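Local atomic coordinates of conserved hypothetical alanine and leucine RICH protein (Mycobacterium tuberculosis, PDB entry 2WAM), a protein that is of unknown function but belongs to the PAC2 family and represents a duplicated gene family of actinobacteria. Residues 147-160 and 216-228. Numbering follows the deposited sequence.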
ATOM      1  N   LEU A 147       2.327 -27.660   3.881  1.00 28.03           N
ATOM      2  CA  LEU A 147       1.375 -26.551   3.906  1.00 26.98           C
ATOM      3  C   LEU A 147       0.083 -27.016   4.582  1.00 25.42           C
ATOM      4  O   LEU A 147      -0.579 -27.926   4.080  1.00 30.49           O
ATOM      5  CB  LEU A 147       1.073 -26.079   2.479  1.00 29.57           C
ATOM      6  CG  LEU A 147      -0.005 -24.997   2.341  1.00 27.33           C
ATOM      7  CD1 LEU A 147       0.478 -23.659   2.903  1.00 19.53           C
ATOM      8  CD2 LEU A 147      -0.432 -24.865   0.905  1.00 21.10           C
ATOM      9  N   ALA A 148      -0.281 -26.403   5.712  1.00 23.79           N
ATOM     10  CA  ALA A 148      -1.435 -26.879   6.493  1.00 21.00           C
ATOM     11  C   ALA A 148      -2.189 -25.779   7.212  1.00 18.33           C
ATOM     12  O   ALA A 148      -1.683 -24.671   7.382  1.00 25.94           O
ATOM     13  CB  ALA A 148      -1.011 -27.976   7.490  1.00 24.43           C
ATOM     14  N   GLY A 149      -3.414 -26.101   7.621  1.00 24.27           N
ATOM     15  CA  GLY A 149      -4.314 -25.140   8.239  1.00 22.01           C
ATOM     16  C   GLY A 149      -5.669 -25.099   7.553  1.00 29.12           C
ATOM     17  O   GLY A 149      -6.055 -26.048   6.867  1.00 29.37           O
ATOM     18  N   LEU A 150      -6.391 -23.994   7.727  1.00 27.09           N
ATOM     19  CA  LEU A 150      -7.719 -23.828   7.125  1.00 29.68           C
ATOM     20  C   LEU A 150      -7.635 -23.486   5.648  1.00 26.83           C
ATOM     21  O   LEU A 150      -6.839 -22.647   5.250  1.00 31.04           O
ATOM     22  CB  LEU A 150      -8.497 -22.709   7.824  1.00 18.46           C
ATOM     23  CG  LEU A 150      -8.622 -22.819   9.338  1.00 25.90           C
ATOM     24  CD1 LEU A 150      -9.750 -21.958   9.849  1.00 27.39           C
ATOM     25  CD2 LEU A 150      -8.863 -24.254   9.724  1.00 20.58           C
ATOM     26  N   GLU A 151      -8.467 -24.126   4.836  1.00 26.43           N
ATOM     27  CA  GLU A 151      -8.737 -23.615   3.493  1.00 27.01           C
ATOM     28  C   GLU A 151      -9.295 -22.194   3.603  1.00 30.49           C
ATOM     29  O   GLU A 151     -10.271 -21.962   4.316  1.00 29.26           O
ATOM     30  CB  GLU A 151      -9.745 -24.514   2.784  1.00 26.83           C
ATOM     31  CG  GLU A 151     -10.157 -24.055   1.401  1.00 28.24           C
ATOM     32  CD  GLU A 151     -11.288 -24.896   0.851  1.00 33.45           C
ATOM     33  OE1 GLU A 151     -12.341 -24.966   1.514  1.00 43.31           O
ATOM     34  OE2 GLU A 151     -11.128 -25.497  -0.229  1.00 27.55           O
ATOM     35  N   PRO A 152      -8.668 -21.231   2.911  1.00 22.09           N
ATOM     36  CA  PRO A 152      -9.173 -19.853   2.921  1.00 23.48           C
ATOM     37  C   PRO A 152     -10.563 -19.728   2.267  1.00 23.81           C
ATOM     38  O   PRO A 152     -10.938 -20.567   1.456  1.00 22.35           O
ATOM     39  CB  PRO A 152      -8.138 -19.082   2.084  1.00 24.72           C
ATOM     40  CG  PRO A 152      -7.005 -20.034   1.805  1.00 24.78           C
ATOM     41  CD  PRO A 152      -7.545 -21.417   1.977  1.00 25.68           C
ATOM     42  N   ASP A 153     -11.318 -18.695   2.626  1.00 20.86           N
ATOM     43  CA  ASP A 153     -12.557 -18.373   1.919  1.00 25.61           C
ATOM     44  C   ASP A 153     -12.242 -17.414   0.775  1.00 29.94           C
ATOM     45  O   ASP A 153     -12.831 -17.488  -0.298  1.00 32.32           O
ATOM     46  CB  ASP A 153     -13.574 -17.705   2.851  1.00 28.60           C
ATOM     47  CG  ASP A 153     -14.019 -18.604   3.961  1.00 35.64           C
ATOM     48  OD1 ASP A 153     -13.356 -18.618   5.009  1.00 39.26           O
ATOM     49  OD2 ASP A 153     -15.039 -19.294   3.789  1.00 42.49           O
ATOM     50  N   LEU A 154     -11.296 -16.520   1.027  1.00 28.59           N
ATOM     51  CA  LEU A 154     -10.994 -15.429   0.120  1.00 27.85           C
ATOM     52  C   LEU A 154      -9.713 -15.644  -0.665  1.00 25.61           C
ATOM     53  O   LEU A 154      -8.869 -16.454  -0.282  1.00 27.36           O
ATOM     54  CB  LEU A 154     -10.862 -14.142   0.925  1.00 27.33           C
ATOM     55  CG  LEU A 154     -12.034 -13.880   1.863  1.00 28.97           C
ATOM     56  CD1 LEU A 154     -11.824 -12.576   2.588  1.00 20.73           C
ATOM     57  CD2 LEU A 154     -13.356 -13.866   1.083  1.00 20.73           C
ATOM     58  N   LYS A 155      -9.599 -14.919  -1.776  1.00 22.61           N
ATOM     59  CA  LYS A 155      -8.339 -14.728  -2.503  1.00 22.34           C
ATOM     60  C   LYS A 155      -7.557 -15.974  -2.923  1.00 33.64           C
ATOM     61  O   LYS A 155      -6.337 -16.011  -2.754  1.00 31.55           O
ATOM     62  CB  LYS A 155      -7.412 -13.868  -1.660  1.00 21.28           C
ATOM     63  CG  LYS A 155      -7.920 -12.489  -1.415  1.00 24.38           C
ATOM     64  CD  LYS A 155      -7.284 -11.919  -0.173  1.00 23.60           C
ATOM     65  CE  LYS A 155      -7.568 -10.443  -0.061  1.00 32.92           C
ATOM     66  NZ  LYS A 155      -7.437 -10.044   1.336  1.00 46.73           N
ATOM     67  N   TRP A 156      -8.231 -16.971  -3.484  1.00 21.27           N
ATOM     68  CA  TRP A 156      -7.550 -18.208  -3.851  1.00 23.59           C
ATOM     69  C   TRP A 156      -6.419 -18.001  -4.851  1.00 28.80           C
ATOM     70  O   TRP A 156      -5.391 -18.668  -4.777  1.00 34.09           O
ATOM     71  CB  TRP A 156      -8.542 -19.228  -4.412  1.00 25.16           C
ATOM     72  CG  TRP A 156      -9.408 -19.871  -3.386  1.00 28.50           C
ATOM     73  CD1 TRP A 156      -9.563 -19.498  -2.077  1.00 28.21           C
ATOM     74  CD2 TRP A 156     -10.272 -20.985  -3.590  1.00 27.81           C
ATOM     75  NE1 TRP A 156     -10.457 -20.330  -1.452  1.00 25.52           N
ATOM     76  CE2 TRP A 156     -10.914 -21.251  -2.363  1.00 26.33           C
ATOM     77  CE3 TRP A 156     -10.566 -21.799  -4.694  1.00 29.03           C
ATOM     78  CZ2 TRP A 156     -11.828 -22.282  -2.209  1.00 30.12           C
ATOM     79  CZ3 TRP A 156     -11.466 -22.822  -4.540  1.00 24.87           C
ATOM     80  CH2 TRP A 156     -12.092 -23.056  -3.307  1.00 31.54           C
ATOM     81  N   GLU A 157      -6.605 -17.097  -5.804  1.00 29.99           N
ATOM     82  CA  GLU A 157      -5.588 -16.944  -6.832  1.00 30.36           C
ATOM     83  C   GLU A 157      -4.336 -16.341  -6.232  1.00 33.42           C
ATOM     84  O   GLU A 157      -3.233 -16.870  -6.394  1.00 37.60           O
ATOM     85  CB  GLU A 157      -6.094 -16.130  -8.020  1.00 26.69           C
ATOM     86  CG  GLU A 157      -7.235 -16.806  -8.803  1.00 33.69           C
ATOM     87  CD  GLU A 157      -6.845 -18.128  -9.479  1.00 35.84           C
ATOM     88  OE1 GLU A 157      -7.757 -18.858  -9.905  1.00 37.30           O
ATOM     89  OE2 GLU A 157      -5.643 -18.443  -9.597  1.00 38.01           O
ATOM     90  N   ARG A 158      -4.512 -15.243  -5.511  1.00 28.21           N
ATOM     91  CA  ARG A 158      -3.380 -14.597  -4.874  1.00 22.65           C
ATOM     92  C   ARG A 158      -2.652 -15.581  -3.939  1.00 32.31           C
ATOM     93  O   ARG A 158      -1.426 -15.681  -3.946  1.00 30.21           O
ATOM     94  CB  ARG A 158      -3.846 -13.350  -4.134  1.00 24.02           C
ATOM     95  CG  ARG A 158      -2.733 -12.435  -3.702  1.00 26.63           C
ATOM     96  CD  ARG A 158      -3.283 -11.072  -3.404  1.00 42.03           C
ATOM     97  NE  ARG A 158      -2.630 -10.491  -2.244  1.00 62.12           N
ATOM     98  CZ  ARG A 158      -3.144  -9.510  -1.515  1.00 66.32           C
ATOM     99  NH1 ARG A 158      -4.325  -8.998  -1.830  1.00 55.04           N
ATOM    100  NH2 ARG A 158      -2.473  -9.046  -0.469  1.00 74.34           N
ATOM    101  N   PHE A 159      -3.429 -16.317  -3.156  1.00 27.55           N
ATOM    102  CA  PHE A 159      -2.915 -17.326  -2.245  1.00 25.61           C
ATOM    103  C   PHE A 159      -2.121 -18.412  -2.965  1.00 30.92           C
ATOM    104  O   PHE A 159      -0.971 -18.688  -2.612  1.00 32.81           O
ATOM    105  CB  PHE A 159      -4.069 -17.949  -1.447  1.00 20.77           C
ATOM    106  CG  PHE A 159      -3.672 -19.163  -0.660  1.00 24.58           C
ATOM    107  CD1 PHE A 159      -4.221 -20.410  -0.957  1.00 20.32           C
ATOM    108  CD2 PHE A 159      -2.734 -19.072   0.351  1.00 20.24           C
ATOM    109  CE1 PHE A 159      -3.857 -21.527  -0.246  1.00 23.78           C
ATOM    110  CE2 PHE A 159      -2.356 -20.189   1.068  1.00 30.79           C
ATOM    111  CZ  PHE A 159      -2.925 -21.421   0.776  1.00 24.63           C
ATOM    112  N   ILE A 160      -2.740 -19.026  -3.973  1.00 27.83           N
ATOM    113  CA  ILE A 160      -2.088 -20.065  -4.762  1.00 32.93           C
ATOM    114  C   ILE A 160      -0.781 -19.587  -5.419  1.00 34.10           C
ATOM    115  O   ILE A 160       0.241 -20.279  -5.380  1.00 38.13           O
ATOM    116  CB  ILE A 160      -3.036 -20.619  -5.825  1.00 33.66           C
ATOM    117  CG1 ILE A 160      -4.130 -21.464  -5.164  1.00 32.45           C
ATOM    118  CG2 ILE A 160      -2.269 -21.451  -6.836  1.00 28.83           C
ATOM    119  CD1 ILE A 160      -5.390 -21.587  -6.003  1.00 33.73           C
ATOM    120  N   PRO A 216     -17.085 -29.370  -7.616  1.00 45.83           N
ATOM    121  CA  PRO A 216     -16.728 -28.094  -6.992  1.00 46.18           C
ATOM    122  C   PRO A 216     -15.230 -28.041  -6.719  1.00 41.83           C
ATOM    123  O   PRO A 216     -14.660 -29.013  -6.232  1.00 42.10           O
ATOM    124  CB  PRO A 216     -17.525 -28.111  -5.672  1.00 40.99           C
ATOM    125  CG  PRO A 216     -18.034 -29.521  -5.540  1.00 47.74           C
ATOM    126  CD  PRO A 216     -18.242 -29.972  -6.944  1.00 47.64           C
ATOM    127  N   GLY A 217     -14.595 -26.926  -7.060  1.00 40.27           N
ATOM    128  CA  GLY A 217     -13.176 -26.765  -6.829  1.00 37.16           C
ATOM    129  C   GLY A 217     -12.854 -26.504  -5.374  1.00 32.77           C
ATOM    130  O   GLY A 217     -13.703 -26.037  -4.606  1.00 30.21           O
ATOM    131  N   SER A 218     -11.625 -26.825  -4.993  1.00 35.72           N
ATOM    132  CA  SER A 218     -11.103 -26.504  -3.666  1.00 35.43           C
ATOM    133  C   SER A 218      -9.726 -25.835  -3.782  1.00 34.09           C
ATOM    134  O   SER A 218      -9.041 -25.974  -4.795  1.00 42.56           O
ATOM    135  CB  SER A 218     -11.021 -27.767  -2.809  1.00 33.12           C
ATOM    136  OG  SER A 218     -10.020 -28.659  -3.276  1.00 37.93           O
ATOM    137  N   ALA A 219      -9.312 -25.111  -2.755  1.00 25.14           N
ATOM    138  CA  ALA A 219      -8.010 -24.460  -2.800  1.00 27.56           C
ATOM    139  C   ALA A 219      -6.888 -25.458  -3.077  1.00 30.75           C
ATOM    140  O   ALA A 219      -5.987 -25.178  -3.867  1.00 29.58           O
ATOM    141  CB  ALA A 219      -7.743 -23.685  -1.519  1.00 22.54           C
ATOM    142  N   SER A 220      -6.950 -26.619  -2.432  1.00 20.80           N
ATOM    143  CA  SER A 220      -5.963 -27.679  -2.663  1.00 28.48           C
ATOM    144  C   SER A 220      -6.002 -28.181  -4.098  1.00 28.54           C
ATOM    145  O   SER A 220      -4.969 -28.307  -4.741  1.00 31.43           O
ATOM    146  CB  SER A 220      -6.157 -28.856  -1.698  1.00 32.87           C
ATOM    147  OG  SER A 220      -5.324 -28.737  -0.556  1.00 29.63           O
ATOM    148  N   ASN A 221      -7.194 -28.464  -4.606  1.00 27.35           N
ATOM    149  CA  ASN A 221      -7.301 -28.931  -5.979  1.00 33.08           C
ATOM    150  C   ASN A 221      -6.858 -27.879  -6.978  1.00 35.29           C
ATOM    151  O   ASN A 221      -6.137 -28.175  -7.932  1.00 30.69           O
ATOM    152  CB  ASN A 221      -8.724 -29.375  -6.301  1.00 39.39           C
ATOM    153  CG  ASN A 221      -9.070 -30.711  -5.687  1.00 43.38           C
ATOM    154  OD1 ASN A 221      -8.184 -31.494  -5.309  1.00 31.61           O
ATOM    155  ND2 ASN A 221     -10.375 -30.982  -5.578  1.00 45.15           N
ATOM    156  N   LEU A 222      -7.303 -26.645  -6.769  1.00 32.29           N
ATOM    157  CA  LEU A 222      -6.933 -25.571  -7.673  1.00 28.62           C
ATOM    158  C   LEU A 222      -5.427 -25.329  -7.606  1.00 31.54           C
ATOM    159  O   LEU A 222      -4.810 -25.012  -8.618  1.00 34.40           O
ATOM    160  CB  LEU A 222      -7.719 -24.295  -7.378  1.00 22.86           C
ATOM    161  CG  LEU A 222      -7.671 -23.221  -8.466  1.00 36.69           C
ATOM    162  CD1 LEU A 222      -8.199 -23.756  -9.793  1.00 28.55           C
ATOM    163  CD2 LEU A 222      -8.453 -21.990  -8.042  1.00 33.85           C
ATOM    164  N   LEU A 223      -4.833 -25.514  -6.426  1.00 31.23           N
ATOM    165  CA  LEU A 223      -3.388 -25.361  -6.282  1.00 29.22           C
ATOM    166  C   LEU A 223      -2.678 -26.396  -7.132  1.00 33.79           C
ATOM    167  O   LEU A 223      -1.754 -26.083  -7.884  1.00 27.26           O
ATOM    168  CB  LEU A 223      -2.961 -25.524  -4.829  1.00 30.40           C
ATOM    169  CG  LEU A 223      -1.448 -25.627  -4.587  1.00 29.20           C
ATOM    170  CD1 LEU A 223      -0.726 -24.333  -4.975  1.00 23.47           C
ATOM    171  CD2 LEU A 223      -1.192 -25.980  -3.129  1.00 24.97           C
ATOM    172  N   GLU A 224      -3.128 -27.638  -7.005  1.00 34.02           N
ATOM    173  CA  GLU A 224      -2.606 -28.736  -7.801  1.00 31.46           C
ATOM    174  C   GLU A 224      -2.739 -28.442  -9.307  1.00 31.02           C
ATOM    175  O   GLU A 224      -1.766 -28.545 -10.061  1.00 32.46           O
ATOM    176  CB  GLU A 224      -3.311 -30.025  -7.398  1.00 23.89           C
ATOM    177  CG  GLU A 224      -3.155 -31.177  -8.347  1.00 32.69           C
ATOM    178  CD  GLU A 224      -3.622 -32.477  -7.721  1.00 45.10           C
ATOM    179  OE1 GLU A 224      -3.351 -32.686  -6.513  1.00 47.18           O
ATOM    180  OE2 GLU A 224      -4.255 -33.285  -8.434  1.00 43.76           O
ATOM    181  N   TYR A 225      -3.933 -28.051  -9.738  1.00 29.15           N
ATOM    182  CA  TYR A 225      -4.143 -27.667 -11.133  1.00 33.81           C
ATOM    183  C   TYR A 225      -3.251 -26.508 -11.598  1.00 43.17           C
ATOM    184  O   TYR A 225      -2.621 -26.589 -12.660  1.00 36.25           O
ATOM    185  CB  TYR A 225      -5.605 -27.319 -11.387  1.00 30.37           C
ATOM    186  CG  TYR A 225      -5.886 -26.974 -12.829  1.00 34.68           C
ATOM    187  CD1 TYR A 225      -5.628 -27.891 -13.846  1.00 32.00           C
ATOM    188  CD2 TYR A 225      -6.405 -25.731 -13.179  1.00 34.50           C
ATOM    189  CE1 TYR A 225      -5.883 -27.579 -15.168  1.00 38.90           C
ATOM    190  CE2 TYR A 225      -6.661 -25.408 -14.495  1.00 38.07           C
ATOM    191  CZ  TYR A 225      -6.401 -26.335 -15.488  1.00 45.62           C
ATOM    192  OH  TYR A 225      -6.657 -26.019 -16.799  1.00 49.12           O
ATOM    193  N   ARG A 226      -3.206 -25.428 -10.814  1.00 35.10           N
ATOM    194  CA  ARG A 226      -2.391 -24.277 -11.187  1.00 30.96           C
ATOM    195  C   ARG A 226      -0.929 -24.674 -11.280  1.00 30.25           C
ATOM    196  O   ARG A 226      -0.255 -24.351 -12.250  1.00 37.65           O
ATOM    197  CB  ARG A 226      -2.579 -23.126 -10.201  1.00 24.81           C
ATOM    198  CG  ARG A 226      -3.957 -22.493 -10.241  1.00 24.62           C
ATOM    199  CD  ARG A 226      -4.019 -21.389 -11.248  1.00 26.20           C
ATOM    200  NE  ARG A 226      -5.347 -20.789 -11.332  1.00 34.91           N
ATOM    201  CZ  ARG A 226      -6.246 -21.099 -12.259  1.00 33.82           C
ATOM    202  NH1 ARG A 226      -5.960 -22.009 -13.178  1.00 36.56           N
ATOM    203  NH2 ARG A 226      -7.428 -20.508 -12.266  1.00 25.48           N
ATOM    204  N   MET A 227      -0.456 -25.386 -10.265  1.00 25.35           N
ATOM    205  CA  MET A 227       0.894 -25.943 -10.242  1.00 26.76           C
ATOM    206  C   MET A 227       1.231 -26.706 -11.527  1.00 33.27           C
ATOM    207  O   MET A 227       2.284 -26.478 -12.126  1.00 39.05           O
ATOM    208  CB  MET A 227       1.065 -26.882  -9.037  1.00 35.12           C
ATOM    209  CG  MET A 227       1.199 -26.186  -7.682  1.00 33.97           C
ATOM    210  SD  MET A 227       2.608 -25.086  -7.646  1.00 50.93           S
ATOM    211  CE  MET A 227       3.898 -26.216  -7.126  1.00 38.24           C
ATOM    212  N   ALA A 228       0.345 -27.615 -11.936  1.00 30.82           N
ATOM    213  CA  ALA A 228       0.534 -28.369 -13.178  1.00 40.90           C
ATOM    214  C   ALA A 228       0.587 -27.467 -14.407  1.00 42.36           C
ATOM    215  O   ALA A 228       1.407 -27.685 -15.298  1.00 38.34           O
ATOM    216  CB  ALA A 228      -0.545 -29.403 -13.352  1.00 28.16           C
TER
HETATM  217  O   HOH W   1      -8.805 -27.001  -0.112  1.00 28.73           O
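Ile160 is the knob of a knobs-into-holes contact, set among Ala219, Leu222, Leu223 and Arg226, where helix 156-169 meets helix 219-229 in this alpha/beta fold; the axes of 156-160 and 219-228 cross at -58°. Its branches part at CB: CG2 lies 3.8 Å from Leu223 CD1 and touches Arg226 CB, while CG1 passes Leu223 CA and carries CD1 to 3.7 Å from Leu222 CD2. Branching at CB lets one residue fill the hole in two directions.

Arg226 bends at chi2 (-89°) and grips Glu157 side-on in a bidentate salt bridge, NE to OE2 and NH2 to OE1, each 2.9 Å, the flat groups nearly coplanar. NH1 turns to Gln229, and NH2 also salt-bridges Asp128 of a neighbouring subunit, another copy of the protein.

Trp156 lays one ring face over the start of helix 219-229, where small Ala219 lets it close in: Ala219 CB sits 4.2 Å from the centroid of the five-membered ring of Trp156, a CH-pi contact. NE1 donates to Pro152 O, helping to hold the ring's rotation. Glu151, salt-bridged through OE1 to Arg113 and Arg110 of that neighbouring subunit, accepts at OE2 from Ala219 N, 3.1 Å away on the anti side, and from a water that Ser220 N also binds.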